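Local coordinates for possible periplasmic protein (Campylobacter jejuni, PDB 3RGC) that is a SurA-like chaperone of the periplasm that probably also acts as a peptidyl-prolyl cis-trans isomerase, at residues D16-Q19 with T20-L24; L35-E38 with K39-S43. All coordinates share one frame; numbering follows the deposited sequence.

Contact 1: D16-Q19 with T20-L24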
loop_
_atom_site.group_PDB
_atom_site.type_symbol
_atom_site.label_atom_id
_atom_site.label_comp_id
_atom_site.label_asym_id
_atom_site.label_seq_id
_atom_site.Cartn_x
_atom_site.Cartn_y
_atom_site.Cartn_z
ATOM N N ASP B 16 29.766 33.134 13.820
ATOM C CA ASP B 16 28.568 32.427 13.373
ATOM C C ASP B 16 28.604 32.126 11.880
ATOM O O ASP B 16 28.355 30.996 11.467
ATOM C CB ASP B 16 27.303 33.236 13.671
ATOM C CG ASP B 16 27.127 33.525 15.138
ATOM O OD1 ASP B 16 27.634 32.746 15.967
ATOM O OD2 ASP B 16 26.474 34.533 15.466
ATOM N N ILE B 17 28.879 33.151 11.079
ATOM C CA ILE B 17 28.950 32.997 9.629
ATOM C C ILE B 17 29.997 31.958 9.289
ATOM O O ILE B 17 29.788 31.107 8.427
ATOM C CB ILE B 17 29.319 34.326 8.927
ATOM C CG1 ILE B 17 28.201 35.351 9.086
ATOM C CG2 ILE B 17 29.572 34.103 7.442
ATOM C CD1 ILE B 17 28.705 36.769 9.151
ATOM N N ASP B 18 31.126 32.036 9.979
ATOM C CA ASP B 18 32.203 31.080 9.792
ATOM C C ASP B 18 31.759 29.650 10.138
ATOM O O ASP B 18 31.787 28.760 9.292
ATOM C CB ASP B 18 33.411 31.492 10.634
ATOM C CG ASP B 18 34.567 30.528 10.507
ATOM O OD1 ASP B 18 35.423 30.737 9.619
ATOM O OD2 ASP B 18 34.620 29.563 11.300
ATOM N N GLN B 19 31.335 29.436 11.378
ATOM C CA GLN B 19 30.907 28.112 11.816
ATOM C C GLN B 19 29.738 27.564 10.998
ATOM O O GLN B 19 29.584 26.350 10.857
ATOM C CB GLN B 19 30.583 28.125 13.313
ATOM C CG GLN B 19 31.835 28.070 14.193
ATOM C CD GLN B 19 31.613 28.620 15.593
ATOM O OE1 GLN B 19 31.283 29.796 15.768
ATOM N NE2 GLN B 19 31.805 27.773 16.598
ATOM N N THR B 20 28.925 28.460 10.449
ATOM C CA THR B 20 27.789 28.052 9.631
ATOM C C THR B 20 28.224 27.683 8.215
ATOM O O THR B 20 27.675 26.759 7.607
ATOM C CB THR B 20 26.687 29.135 9.583
ATOM O OG1 THR B 20 26.143 29.321 10.896
ATOM C CG2 THR B 20 25.561 28.703 8.655
ATOM N N MET B 21 29.212 28.403 7.692
ATOM C CA MET B 21 29.772 28.066 6.391
ATOM C C MET B 21 30.249 26.624 6.403
ATOM O O MET B 21 30.191 25.943 5.384
ATOM C CB MET B 21 30.935 28.989 6.040
ATOM C CG MET B 21 30.535 30.426 5.792
ATOM S SD MET B 21 31.958 31.528 5.715
ATOM C CE MET B 21 32.797 30.896 4.272
ATOM N N LYS B 22 30.713 26.172 7.567
ATOM C CA LYS B 22 31.260 24.830 7.738
ATOM C C LYS B 22 30.151 23.799 7.775
ATOM O O LYS B 22 30.221 22.777 7.098
ATOM C CB LYS B 22 32.025 24.729 9.050
ATOM C CG LYS B 22 33.218 25.648 9.169
ATOM C CD LYS B 22 33.931 25.380 10.488
ATOM C CE LYS B 22 34.689 26.597 10.995
ATOM N NZ LYS B 22 35.280 26.333 12.340
ATOM N N ALA B 23 29.133 24.066 8.585
ATOM C CA ALA B 23 28.016 23.142 8.737
ATOM C C ALA B 23 27.381 22.694 7.405
ATOM O O ALA B 23 26.846 21.585 7.308
ATOM C CB ALA B 23 26.972 23.732 9.662
ATOM N N LEU B 24 27.454 23.538 6.382
ATOM C CA LEU B 24 26.909 23.190 5.073
ATOM C C LEU B 24 27.940 23.299 3.966
ATOM O O LEU B 24 29.054 23.767 4.181
ATOM C CB LEU B 24 25.740 24.105 4.723
#

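Contact 2: L35-E38 with K39-S43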
loop_
_atom_site.group_PDB
_atom_site.type_symbol
_atom_site.label_atom_id
_atom_site.label_comp_id
_atom_site.label_asym_id
_atom_site.label_seq_id
_atom_site.Cartn_x
_atom_site.Cartn_y
_atom_site.Cartn_z
ATOM N N LEU B 35 21.552 32.347 8.454
ATOM C CA LEU B 35 21.642 33.015 9.743
ATOM C C LEU B 35 20.597 34.118 9.866
ATOM O O LEU B 35 20.027 34.320 10.937
ATOM C CB LEU B 35 23.055 33.560 9.971
ATOM C CG LEU B 35 24.103 32.537 10.419
ATOM C CD1 LEU B 35 25.484 33.162 10.464
ATOM C CD2 LEU B 35 23.742 31.976 11.793
ATOM N N ILE B 36 20.319 34.816 8.765
ATOM C CA ILE B 36 19.319 35.878 8.813
ATOM C C ILE B 36 17.958 35.258 9.091
ATOM O O ILE B 36 17.247 35.689 9.989
ATOM C CB ILE B 36 19.264 36.717 7.527
ATOM C CG1 ILE B 36 20.587 37.450 7.302
ATOM C CG2 ILE B 36 18.127 37.710 7.587
ATOM C CD1 ILE B 36 20.499 38.505 6.253
ATOM N N ASN B 37 17.613 34.221 8.343
ATOM C CA ASN B 37 16.347 33.531 8.579
ATOM C C ASN B 37 16.258 32.876 9.965
ATOM O O ASN B 37 15.199 32.888 10.584
ATOM C CB ASN B 37 16.072 32.507 7.472
ATOM C CG ASN B 37 14.763 31.768 7.672
ATOM O OD1 ASN B 37 13.690 32.265 7.318
ATOM N ND2 ASN B 37 14.844 30.567 8.237
ATOM N N GLU B 38 17.355 32.308 10.462
ATOM C CA GLU B 38 17.318 31.723 11.805
ATOM C C GLU B 38 17.001 32.772 12.846
ATOM O O GLU B 38 16.297 32.504 13.807
ATOM C CB GLU B 38 18.633 31.064 12.169
ATOM C CG GLU B 38 18.794 29.661 11.643
ATOM C CD GLU B 38 20.049 29.009 12.179
ATOM O OE1 GLU B 38 20.672 29.600 13.093
ATOM O OE2 GLU B 38 20.411 27.915 11.687
ATOM N N LYS B 39 17.525 33.977 12.671
ATOM C CA LYS B 39 17.242 35.018 13.660
ATOM C C LYS B 39 15.782 35.449 13.597
ATOM O O LYS B 39 15.176 35.733 14.621
ATOM C CB LYS B 39 18.168 36.217 13.497
ATOM C CG LYS B 39 19.633 35.886 13.681
ATOM C CD LYS B 39 19.857 35.145 14.983
ATOM C CE LYS B 39 21.323 34.843 15.197
ATOM N NZ LYS B 39 21.536 34.094 16.468
ATOM N N MET B 40 15.222 35.494 12.391
ATOM C CA MET B 40 13.810 35.813 12.228
ATOM C C MET B 40 12.962 34.788 12.975
ATOM O O MET B 40 12.007 35.148 13.649
ATOM C CB MET B 40 13.409 35.861 10.745
ATOM C CG MET B 40 13.875 37.100 9.981
ATOM S SD MET B 40 13.453 37.042 8.207
ATOM C CE MET B 40 11.734 36.871 8.357
ATOM N N GLU B 41 13.321 33.509 12.869
ATOM C CA GLU B 41 12.534 32.449 13.508
ATOM C C GLU B 41 12.604 32.545 15.019
ATOM O O GLU B 41 11.594 32.462 15.706
ATOM C CB GLU B 41 13.048 31.065 13.101
ATOM C CG GLU B 41 12.791 30.701 11.647
ATOM C CD GLU B 41 13.548 29.451 11.222
ATOM O OE1 GLU B 41 14.476 29.038 11.949
ATOM O OE2 GLU B 41 13.224 28.887 10.160
ATOM N N ILE B 42 13.818 32.696 15.532
ATOM C CA ILE B 42 14.033 32.810 16.967
ATOM C C ILE B 42 13.192 33.936 17.534
ATOM O O ILE B 42 12.578 33.791 18.588
ATOM C CB ILE B 42 15.506 33.065 17.280
ATOM C CG1 ILE B 42 16.323 31.797 17.028
ATOM C CG2 ILE B 42 15.676 33.523 18.718
ATOM C CD1 ILE B 42 17.822 32.050 16.937
ATOM N N SER B 43 13.146 35.055 16.819
ATOM C CA SER B 43 12.387 36.223 17.279
ATOM C C SER B 43 10.881 35.983 17.261
ATOM O O SER B 43 10.146 36.444 18.137
ATOM C CB SER B 43 12.752 37.450 16.442
ATOM O OG SER B 43 11.591 38.168 16.071
#

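Contact 1: D16-Q19 with T20-L24
The carbonyl oxygen D16 O is gripped twice by one residue, T20, a turn further along the helix. T20 N reaches it at 2.8 Å in the ordinary i to i+4 backbone bond, and the hydroxyl T20 OG1 donates to the same D16 O, also at 2.8 Å. The two donors come from opposite faces of the carbonyl plane, the hydroxyl standing 39° out of it. Placing OG1 beside the backbone N, with chi1 at -64°, swings the hydroxyl back over the preceding turn, where it donates to the helix's own backbone. D16 N in turn is bonded to T13 OG1, just ahead of the helix.

On another flank, D18 and K22 pair across one turn. D18 holds CG anti to its backbone N (chi1 179°), which brings OD2 to the end of the lysine. K22 runs out extended, and D18 OD2 lies 3.0 Å from K22 CE and 3.5 Å from K22 NZ, the latter a long salt bridge. The two side chains meet at a slant, on an exposed face. Alongside this pair K22 N closes the backbone bond to D18 O at 3.3 Å, and A23 N bonds Q19 O at the same length.

The apolar flank carries I17 and M21. Methyl CG2 of I17 lies 3.9 Å from M21 SD, an apolar contact between side chains one turn apart. These two look toward helix 30-48, I17 resting on L32 and M21 on A31. The whole is a short amphipathic alpha-helix, 14-23, with one salt-bridged flank and one packed against its neighbour, in the SurA-type N-terminal region.

Contact 2: L35-E38 with K39-S43
Helix 30-48, a long helix of the SurA-type N-terminal region, passes through here with its i to i+4 backbone bonding intact. The bond from I42 N to E38 O, at 3.0 Å, is nearly straight, and E41 N meets N37 O at 3.0 Å. M40 N bonds I36 O at 3.1 Å, in the carbonyl plane, while K39 N divides itself between L35 O and, weakly, I36 O.

The side chains that meet are N37 and E41, one turn apart. With its CG opposite the main-chain nitrogen (chi1 -180°), N37 carries its amide forward along the helix, and ND2 points at E41 OE2 from 3.0 Å. The bond is weak, bent to 133° at the hydrogen, with the amide and carboxylate planes 74° apart; the position of OE2 is also somewhat uncertain. Elsewhere, K39 CG lies 3.2 Å from L35 O, and I42 sets CG1 3.3 Å from E38 O.

The stronger polar partner of E41 is K99 of helix 86-107, salt-bridged to OE1. M40 packs on F238 and L241 of helix 218-244. The buried E41 carboxylate is therefore held chiefly by a lysine from another helix, which probably favours its charged form, and the weak, bent bond from the N37 amide may add a little to its orientation.

In the fold
From the N terminus the chain runs through strands 3-7 and 10-13 into helix 14-23, where contact 1 lies, then turns through a short loop into helix 30-48, which carries contact 2. Each contact joins residues one turn apart within one helix, so neither closes a long loop; they follow in series, without crossing, their centres about 15 Å apart. They touch through L35, whose CD1 lies 3.5 Å from I17 N and whose CD2 lies 3.7 Å from T20 OG1. L35 also meets I12, joining both helices to the strand before them. Beyond that, 39-43 reaches helices 86-107 and 218-244, linking early and late parts of the chain.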